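PDB 5YUQ: chintase from Rhizomucor miehei, which probably hydrolyses chitin as a family 18 glycoside hydrolase with a tunnel-shaped active site. Local coordinates for residues N103-Y108 and T146-T151; A180-G185 and P233-V238; S310-A315 and S325-A330. All blocks are in the same frame, centred on the assembly; numbering follows the deposited sequence.

Contact 1. Residues N103-Y108 and T146-T151; sequences NLDWEY and TTAVPT
Asn103 extends its side chain away from its own backbone N (chi1 172°), which carries ND2 across to Thr146; there chi1 61° sets OG1 between backbone N and carbonyl carbon, facing the amide. Asn103 ND2 donates to Thr146 OG1 at 2.8 Å, almost straight at 171° and in the amide plane; Tyr7 and Ser63 hold OD1, so this buried amide is gripped at both ends. The strands run parallel. Leu104 N bonds to Thr146 O at 2.8 Å, and Ala148 N returns a bond to Leu104 O at 2.9 Å. Next along, the methyl of Ala148 lies against the carboxylate of Asp105, CB to OD1 3.4 Å. Past the paired part the chains splay, and two waters stand in the gap, each near both Trp106 O and Ala148 O. Beyond them Tyr108, entered through a cis peptide, slides past Pro150, CE1 to CB 3.8 Å, while Glu107 CB lies over one face of its ring. The paired strands are the fourth and fifth of the family 18 TIM barrel. Strand 101-105 runs through the family's DxxDxDxE signature, with Asn103 at the second Asp position and Glu107 closing it, probably as the catalytic acid of relatives.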
loop_
_atom_site.group_PDB
_atom_site.type_symbol
_atom_site.label_atom_id
_atom_site.label_comp_id
_atom_site.label_asym_id
_atom_site.label_seq_id
_atom_site.Cartn_x
_atom_site.Cartn_y
_atom_site.Cartn_z
ATOM N N ASN A 103 12.083 -2.980 3.367
ATOM C CA ASN A 103 11.103 -2.153 2.692
ATOM C C ASN A 103 10.667 -1.079 3.679
ATOM O O ASN A 103 10.015 -1.381 4.670
ATOM C CB ASN A 103 9.906 -3.030 2.280
ATOM C CG ASN A 103 8.736 -2.220 1.733
ATOM O OD1 ASN A 103 7.710 -2.055 2.396
ATOM N ND2 ASN A 103 8.879 -1.736 0.505
ATOM N N LEU A 104 11.023 0.176 3.429
ATOM C CA LEU A 104 10.698 1.235 4.381
ATOM C C LEU A 104 9.354 1.851 4.014
ATOM O O LEU A 104 9.144 2.259 2.876
ATOM C CB LEU A 104 11.813 2.287 4.452
ATOM C CG LEU A 104 13.188 1.708 4.809
ATOM C CD1 LEU A 104 14.188 2.829 5.107
ATOM C CD2 LEU A 104 13.108 0.719 5.964
ATOM N N ASP A 105 8.430 1.862 4.974
ATOM C CA ASP A 105 7.050 2.281 4.745
ATOM C C ASP A 105 6.668 3.398 5.715
ATOM O O ASP A 105 5.731 3.292 6.499
ATOM C CB ASP A 105 6.118 1.065 4.896
ATOM C CG ASP A 105 4.705 1.325 4.418
ATOM O OD1 ASP A 105 4.425 2.377 3.801
ATOM O OD2 ASP A 105 3.841 0.455 4.657
ATOM N N TRP A 106 7.420 4.481 5.652
ATOM C CA TRP A 106 7.114 5.676 6.417
ATOM C C TRP A 106 5.907 6.363 5.790
ATOM O O TRP A 106 5.945 6.775 4.625
ATOM C CB TRP A 106 8.339 6.588 6.360
ATOM C CG TRP A 106 8.270 7.866 7.143
ATOM C CD1 TRP A 106 7.204 8.369 7.830
ATOM C CD2 TRP A 106 9.338 8.802 7.313
ATOM N NE1 TRP A 106 7.546 9.570 8.418
ATOM C CE2 TRP A 106 8.850 9.856 8.110
ATOM C CE3 TRP A 106 10.662 8.848 6.866
ATOM C CZ2 TRP A 106 9.641 10.935 8.481
ATOM C CZ3 TRP A 106 11.448 9.925 7.225
ATOM C CH2 TRP A 106 10.935 10.955 8.029
ATOM N N GLU A 107 4.837 6.478 6.566
ATOM C CA GLU A 107 3.609 7.093 6.093
ATOM C C GLU A 107 3.294 8.303 6.979
ATOM O O GLU A 107 2.542 8.156 7.939
ATOM C CB GLU A 107 2.454 6.076 6.121
ATOM C CG GLU A 107 2.726 4.837 5.262
ATOM C CD GLU A 107 1.543 3.878 5.188
ATOM O OE1 GLU A 107 0.496 4.141 5.815
ATOM O OE2 GLU A 107 1.659 2.855 4.484
ATOM N N TYR A 108 3.834 9.495 6.689
ATOM C CA TYR A 108 4.643 9.806 5.508
ATOM C C TYR A 108 5.661 10.871 5.890
ATOM O O TYR A 108 5.468 11.582 6.876
ATOM C CB TYR A 108 3.756 10.392 4.405
ATOM C CG TYR A 108 2.573 9.544 4.041
ATOM C CD1 TYR A 108 2.678 8.554 3.074
ATOM C CD2 TYR A 108 1.341 9.724 4.665
ATOM C CE1 TYR A 108 1.599 7.766 2.740
ATOM C CE2 TYR A 108 0.256 8.935 4.340
ATOM C CZ TYR A 108 0.390 7.961 3.371
ATOM O OH TYR A 108 -0.684 7.172 3.030
ATOM N N THR A 146 13.922 -1.076 -0.623
ATOM C CA THR A 146 12.761 -0.519 -1.290
ATOM C C THR A 146 12.000 0.361 -0.326
ATOM O O THR A 146 12.256 0.364 0.883
ATOM C CB THR A 146 11.802 -1.604 -1.835
ATOM O OG1 THR A 146 11.317 -2.413 -0.753
ATOM C CG2 THR A 146 12.515 -2.485 -2.849
ATOM N N THR A 147 11.070 1.122 -0.876
ATOM C CA THR A 147 10.224 1.975 -0.059
ATOM C C THR A 147 8.811 1.918 -0.608
ATOM O O THR A 147 8.618 1.876 -1.824
ATOM C CB THR A 147 10.761 3.433 -0.004
ATOM O OG1 THR A 147 9.830 4.260 0.699
ATOM C CG2 THR A 147 10.955 3.988 -1.397
ATOM N N ALA A 148 7.828 1.847 0.286
ATOM C CA ALA A 148 6.433 1.953 -0.113
ATOM C C ALA A 148 6.066 3.422 -0.043
ATOM O O ALA A 148 6.272 4.073 0.982
ATOM C CB ALA A 148 5.546 1.138 0.809
ATOM N N VAL A 149 5.520 3.945 -1.135
ATOM C CA VAL A 149 5.377 5.389 -1.300
ATOM C C VAL A 149 3.947 5.809 -1.630
ATOM O O VAL A 149 3.168 5.020 -2.164
ATOM C CB VAL A 149 6.319 5.885 -2.412
ATOM C CG1 VAL A 149 7.744 5.430 -2.153
ATOM C CG2 VAL A 149 5.857 5.386 -3.766
ATOM N N PRO A 150 3.590 7.063 -1.306
ATOM C CA PRO A 150 2.269 7.586 -1.660
ATOM C C PRO A 150 2.157 7.883 -3.153
ATOM O O PRO A 150 3.108 7.668 -3.904
ATOM C CB PRO A 150 2.169 8.882 -0.839
ATOM C CG PRO A 150 3.603 9.302 -0.638
ATOM C CD PRO A 150 4.378 8.015 -0.505
ATOM N N THR A 151 1.002 8.388 -3.572
ATOM C CA THR A 151 0.709 8.559 -4.995
ATOM C C THR A 151 1.351 9.815 -5.604
ATOM O O THR A 151 1.183 10.094 -6.791
ATOM C CB THR A 151 -0.804 8.568 -5.230
ATOM O OG1 THR A 151 -1.417 9.423 -4.258
ATOM C CG2 THR A 151 -1.367 7.156 -5.077
HETATM O O HOH W 1 7.695 5.829 2.614
HETATM O O HOH W 2 4.495 6.006 2.191
#

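Contact 2. Residues A180-G185 and P233-V238; sequences AYDVNG and PFYGRV
The Tyr235 ring and the Arg237 guanidinium both turn an edge, not a face, to one oxygen, Asp182 OD1, which lies in the plane of each. The carboxylate itself is steeply turned, its plane 73° from the guanidinium and 51° from the ring, so both donors come from outside its plane and from opposite faces. Tyr235 OH gives its proton to Asp182 OD1 at 2.6 Å, and Arg237 NH2 makes the salt bridge to the same oxygen at 2.8 Å, with a weak bond from NH1 besides. Held from both faces, the carboxylate cannot easily rotate. Water 3, at the guanidinium edge, accepts from Arg237 NH1 at 2.8 Å. The bend of the arginine chain at chi3 (-61°) brings this head over to the aspartate, while Ser282 O takes NE. Beside this polar knot, Tyr235 OH also comes within 3.3 Å of Tyr181 CD1, the two side chains crossing at about a right angle, and Tyr181 CB packs on Pro233 CB at 4.0 Å. Tyr181 and Asp182 belong to the Met-x-Tyr-Asp segment familiar from family 18 barrels, which in relatives lines the substrate site and probably does so here. The segment 180-185 leaves strand 175-178 on its way to helix 211-220; Tyr181 reaches over to Met348 and Trp350 of strand 346-350, and Tyr235 touches Gln284 of strand 284-286.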
loop_
_atom_site.group_PDB
_atom_site.type_symbol
_atom_site.label_atom_id
_atom_site.label_comp_id
_atom_site.label_asym_id
_atom_site.label_seq_id
_atom_site.Cartn_x
_atom_site.Cartn_y
_atom_site.Cartn_z
ATOM N N ALA A 180 -1.038 2.724 -4.772
ATOM C CA ALA A 180 -2.162 3.237 -5.543
ATOM C C ALA A 180 -3.457 2.580 -5.106
ATOM O O ALA A 180 -4.143 1.941 -5.894
ATOM C CB ALA A 180 -1.928 2.991 -7.020
ATOM N N TYR A 181 -3.777 2.749 -3.833
ATOM C CA TYR A 181 -5.006 2.236 -3.276
ATOM C C TYR A 181 -5.330 3.111 -2.079
ATOM O O TYR A 181 -4.530 3.976 -1.720
ATOM C CB TYR A 181 -4.889 0.748 -2.921
ATOM C CG TYR A 181 -3.586 0.295 -2.291
ATOM C CD1 TYR A 181 -3.268 0.637 -0.990
ATOM C CD2 TYR A 181 -2.712 -0.533 -2.980
ATOM C CE1 TYR A 181 -2.090 0.208 -0.398
ATOM C CE2 TYR A 181 -1.534 -0.986 -2.394
ATOM C CZ TYR A 181 -1.232 -0.614 -1.102
ATOM O OH TYR A 181 -0.076 -1.055 -0.503
ATOM N N ASP A 182 -6.512 2.921 -1.500
ATOM C CA ASP A 182 -7.038 3.841 -0.496
ATOM C C ASP A 182 -7.025 5.265 -1.031
ATOM O O ASP A 182 -6.770 6.215 -0.289
ATOM C CB ASP A 182 -6.244 3.771 0.811
ATOM C CG ASP A 182 -6.256 2.398 1.431
ATOM O OD1 ASP A 182 -7.165 1.596 1.125
ATOM O OD2 ASP A 182 -5.345 2.121 2.233
ATOM N N VAL A 183 -7.309 5.411 -2.318
ATOM C CA VAL A 183 -7.208 6.713 -2.959
ATOM C C VAL A 183 -8.368 7.606 -2.542
ATOM O O VAL A 183 -8.168 8.766 -2.169
ATOM C CB VAL A 183 -7.149 6.595 -4.489
ATOM C CG1 VAL A 183 -7.206 7.983 -5.117
ATOM C CG2 VAL A 183 -5.878 5.870 -4.914
ATOM N N ASN A 184 -9.580 7.063 -2.575
ATOM C CA ASN A 184 -10.739 7.845 -2.185
ATOM C C ASN A 184 -11.387 7.330 -0.913
ATOM O O ASN A 184 -11.229 6.160 -0.550
ATOM C CB ASN A 184 -11.739 7.898 -3.331
ATOM C CG ASN A 184 -11.181 8.623 -4.528
ATOM O OD1 ASN A 184 -11.037 9.839 -4.504
ATOM N ND2 ASN A 184 -10.850 7.882 -5.575
ATOM N N GLY A 185 -12.093 8.215 -0.225
ATOM C CA GLY A 185 -12.792 7.835 0.984
ATOM C C GLY A 185 -13.642 8.957 1.524
ATOM O O GLY A 185 -14.102 9.824 0.777
ATOM N N PRO A 233 -4.560 -3.562 -4.673
ATOM C CA PRO A 233 -5.241 -4.082 -3.487
ATOM C C PRO A 233 -5.933 -5.416 -3.744
ATOM O O PRO A 233 -6.438 -5.648 -4.848
ATOM C CB PRO A 233 -6.293 -3.006 -3.217
ATOM C CG PRO A 233 -6.677 -2.545 -4.597
ATOM C CD PRO A 233 -5.404 -2.614 -5.426
ATOM N N PHE A 234 -5.950 -6.284 -2.735
ATOM C CA PHE A 234 -6.760 -7.506 -2.789
ATOM C C PHE A 234 -8.018 -7.319 -1.942
ATOM O O PHE A 234 -8.583 -8.280 -1.410
ATOM C CB PHE A 234 -5.969 -8.722 -2.299
ATOM C CG PHE A 234 -5.082 -9.356 -3.351
ATOM C CD1 PHE A 234 -4.744 -8.682 -4.518
ATOM C CD2 PHE A 234 -4.596 -10.642 -3.166
ATOM C CE1 PHE A 234 -3.921 -9.292 -5.483
ATOM C CE2 PHE A 234 -3.783 -11.250 -4.117
ATOM C CZ PHE A 234 -3.440 -10.571 -5.272
ATOM N N TYR A 235 -8.453 -6.066 -1.836
ATOM C CA TYR A 235 -9.641 -5.694 -1.078
ATOM C C TYR A 235 -10.300 -4.520 -1.776
ATOM O O TYR A 235 -9.692 -3.878 -2.642
ATOM C CB TYR A 235 -9.251 -5.263 0.343
ATOM C CG TYR A 235 -8.389 -4.007 0.372
ATOM C CD1 TYR A 235 -7.014 -4.077 0.171
ATOM C CD2 TYR A 235 -8.952 -2.761 0.592
ATOM C CE1 TYR A 235 -6.233 -2.947 0.181
ATOM C CE2 TYR A 235 -8.175 -1.614 0.604
ATOM C CZ TYR A 235 -6.816 -1.718 0.402
ATOM O OH TYR A 235 -6.005 -0.601 0.407
ATOM N N GLY A 236 -11.536 -4.236 -1.382
ATOM C CA GLY A 236 -12.222 -3.040 -1.813
ATOM C C GLY A 236 -12.655 -2.248 -0.596
ATOM O O GLY A 236 -12.329 -2.612 0.537
ATOM N N ARG A 237 -13.381 -1.163 -0.822
ATOM C CA ARG A 237 -13.873 -0.346 0.289
ATOM C C ARG A 237 -15.323 0.023 0.072
ATOM O O ARG A 237 -15.729 0.322 -1.053
ATOM C CB ARG A 237 -13.037 0.926 0.441
ATOM C CG ARG A 237 -13.653 1.961 1.382
ATOM C CD ARG A 237 -12.643 3.022 1.826
ATOM N NE ARG A 237 -11.535 2.407 2.551
ATOM C CZ ARG A 237 -10.376 2.086 2.000
ATOM N NH1 ARG A 237 -10.153 2.356 0.718
ATOM N NH2 ARG A 237 -9.433 1.513 2.730
ATOM N N VAL A 238 -16.111 -0.017 1.144
ATOM C CA VAL A 238 -17.475 0.474 1.071
ATOM C C VAL A 238 -17.577 1.928 1.521
ATOM O O VAL A 238 -16.859 2.369 2.421
ATOM C CB VAL A 238 -18.471 -0.402 1.877
ATOM C CG1 VAL A 238 -18.607 -1.774 1.234
ATOM C CG2 VAL A 238 -18.048 -0.512 3.337
HETATM O O HOH W 3 -11.401 3.865 -1.237
#

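Contact 3. Residues S310-A315 and S325-A330; sequences SKTPYA and SFDDAA
Tyr314 and Ser325 face each other as an antiparallel non-hydrogen-bonded pair, CA to CA 4.5 Å, and a nearly linear bond from Phe326 N to Pro313 O (3.3 Å, 176°) follows just before the second chain veers off. Pro313 is the centrepiece. Its CG stands over the middle of the Phe326 ring in a CH-pi contact, 3.6 Å from the centroid and only 9° off the normal, and its CB meets Phe326 CZ at 3.5 Å. The phenylalanine can lie this way because its CG sits between backbone N and carbonyl carbon (chi1 64°), folding the ring back beside the strand; Ala315 N comes at the ring edge, and Trp287 and Ile290 of helix 287-292 pack on the same side chain. These antiparallel strands belong to the insertion between the seventh and eighth strands of the TIM barrel; after the short loop Phe326-Asp328 the chain enters helix 329-341. Asp328 occupies the N-cap of that helix, and its carboxylate also packs on the proline, OD2 to Pro313 CG 3.5 Å. Its neighbour Asp327 points OD1 to Ser331 and Lys335; the methyl CG2 of Thr312 crosses at an angle, 3.9 Å from Asp327 OD1. On the other side of the proline, water 4 ties Thr312 OG1, Pro313 O (2.8 Å) and Ser325 OG together, and Asn194 N gives Ser325 OG a further partner.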
loop_
_atom_site.group_PDB
_atom_site.type_symbol
_atom_site.label_atom_id
_atom_site.label_comp_id
_atom_site.label_asym_id
_atom_site.label_seq_id
_atom_site.Cartn_x
_atom_site.Cartn_y
_atom_site.Cartn_z
ATOM N N SER A 310 -12.091 4.584 -14.417
ATOM C CA SER A 310 -11.050 4.094 -13.516
ATOM C C SER A 310 -10.618 2.675 -13.835
ATOM O O SER A 310 -9.617 2.201 -13.304
ATOM C CB SER A 310 -11.516 4.170 -12.058
ATOM O OG SER A 310 -12.577 3.266 -11.817
ATOM N N LYS A 311 -11.369 2.009 -14.713
ATOM C CA LYS A 311 -11.163 0.602 -15.047
ATOM C C LYS A 311 -11.257 -0.286 -13.814
ATOM O O LYS A 311 -10.403 -1.146 -13.606
ATOM C CB LYS A 311 -9.810 0.369 -15.738
ATOM C CG LYS A 311 -9.494 1.349 -16.852
ATOM C CD LYS A 311 -10.462 1.189 -18.011
ATOM C CE LYS A 311 -10.197 2.257 -19.070
ATOM N NZ LYS A 311 -11.233 2.259 -20.149
ATOM N N THR A 312 -12.307 -0.092 -13.014
ATOM C CA THR A 312 -12.537 -0.913 -11.821
ATOM C C THR A 312 -14.012 -1.240 -11.657
ATOM O O THR A 312 -14.869 -0.471 -12.098
ATOM C CB THR A 312 -12.060 -0.208 -10.527
ATOM O OG1 THR A 312 -12.747 1.041 -10.373
ATOM C CG2 THR A 312 -10.557 0.055 -10.563
ATOM N N PRO A 313 -14.306 -2.371 -11.001
ATOM C CA PRO A 313 -15.704 -2.737 -10.743
ATOM C C PRO A 313 -16.210 -2.012 -9.511
ATOM O O PRO A 313 -15.426 -1.628 -8.641
ATOM C CB PRO A 313 -15.611 -4.233 -10.445
ATOM C CG PRO A 313 -14.252 -4.372 -9.790
ATOM C CD PRO A 313 -13.367 -3.419 -10.558
ATOM N N TYR A 314 -17.519 -1.821 -9.437
ATOM C CA TYR A 314 -18.105 -1.339 -8.208
ATOM C C TYR A 314 -19.477 -1.949 -8.082
ATOM O O TYR A 314 -20.024 -2.461 -9.056
ATOM C CB TYR A 314 -18.158 0.194 -8.163
ATOM C CG TYR A 314 -19.031 0.845 -9.210
ATOM C CD1 TYR A 314 -18.561 1.068 -10.500
ATOM C CD2 TYR A 314 -20.312 1.271 -8.899
ATOM C CE1 TYR A 314 -19.354 1.682 -11.451
ATOM C CE2 TYR A 314 -21.106 1.883 -9.839
ATOM C CZ TYR A 314 -20.631 2.079 -11.111
ATOM O OH TYR A 314 -21.430 2.684 -12.047
ATOM N N ALA A 315 -20.017 -1.938 -6.872
ATOM C CA ALA A 315 -21.298 -2.580 -6.640
ATOM C C ALA A 315 -22.101 -1.758 -5.655
ATOM O O ALA A 315 -21.544 -1.099 -4.781
ATOM C CB ALA A 315 -21.095 -4.002 -6.128
ATOM N N SER A 325 -16.317 -0.137 -3.873
ATOM C CA SER A 325 -15.352 -0.051 -4.956
ATOM C C SER A 325 -14.342 -1.146 -4.699
ATOM O O SER A 325 -13.818 -1.251 -3.592
ATOM C CB SER A 325 -14.641 1.297 -4.967
ATOM O OG SER A 325 -13.537 1.231 -5.867
ATOM N N PHE A 326 -14.063 -1.962 -5.706
ATOM C CA PHE A 326 -13.138 -3.074 -5.505
ATOM C C PHE A 326 -12.285 -3.365 -6.723
ATOM O O PHE A 326 -12.318 -2.613 -7.695
ATOM C CB PHE A 326 -13.863 -4.338 -4.994
ATOM C CG PHE A 326 -14.872 -4.941 -5.958
ATOM C CD1 PHE A 326 -16.086 -4.313 -6.211
ATOM C CD2 PHE A 326 -14.620 -6.180 -6.557
ATOM C CE1 PHE A 326 -17.023 -4.888 -7.073
ATOM C CE2 PHE A 326 -15.550 -6.758 -7.419
ATOM C CZ PHE A 326 -16.752 -6.117 -7.674
ATOM N N ASP A 327 -11.494 -4.431 -6.645
ATOM C CA ASP A 327 -10.736 -4.899 -7.791
ATOM C C ASP A 327 -10.992 -6.370 -7.998
ATOM O O ASP A 327 -11.127 -7.127 -7.035
ATOM C CB ASP A 327 -9.247 -4.638 -7.607
ATOM C CG ASP A 327 -8.864 -3.262 -8.068
ATOM O OD1 ASP A 327 -8.579 -3.108 -9.276
ATOM O OD2 ASP A 327 -8.889 -2.323 -7.243
ATOM N N ASP A 328 -11.094 -6.762 -9.263
ATOM C CA ASP A 328 -11.335 -8.159 -9.598
ATOM C C ASP A 328 -10.286 -8.633 -10.591
ATOM O O ASP A 328 -9.282 -7.955 -10.809
ATOM C CB ASP A 328 -12.761 -8.374 -10.124
ATOM C CG ASP A 328 -13.110 -7.466 -11.293
ATOM O OD1 ASP A 328 -12.204 -6.842 -11.874
ATOM O OD2 ASP A 328 -14.312 -7.390 -11.653
ATOM N N ALA A 329 -10.488 -9.803 -11.184
ATOM C CA ALA A 329 -9.470 -10.318 -12.089
ATOM C C ALA A 329 -9.282 -9.377 -13.268
ATOM O O ALA A 329 -8.150 -9.132 -13.689
ATOM C CB ALA A 329 -9.820 -11.710 -12.560
ATOM N N ALA A 330 -10.385 -8.845 -13.789
ATOM C CA ALA A 330 -10.316 -7.957 -14.948
ATOM C C ALA A 330 -9.554 -6.673 -14.640
ATOM O O ALA A 330 -8.665 -6.270 -15.394
ATOM C CB ALA A 330 -11.715 -7.625 -15.445
HETATM O O HOH W 4 -14.506 0.998 -8.299
#

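How the contacts relate
Contacts 1 and 2 lie near the middle of the chain; the centre of contact 3 is about 17 Å from the chain's centre, though most of its touching residues are buried too. Contact 1 joins neighbouring barrel strands by parallel backbone bonds and a buried amide; contact 2 ties a loop to the seventh strand mainly through side chains and charge; contact 3 rests on proline and aromatic packing beside a helix cap. Contacts 2 and 3 adjoin: Arg237 N probably bonds to Ser325 O at 2.8 Å, so strand 228-240 of contact 2 pairs with the strand that leads into contact 3. Contacts 1 and 2 brush, Thr151 CG2 to Ala180 CA 4.0 Å; 1 and 3 do not touch.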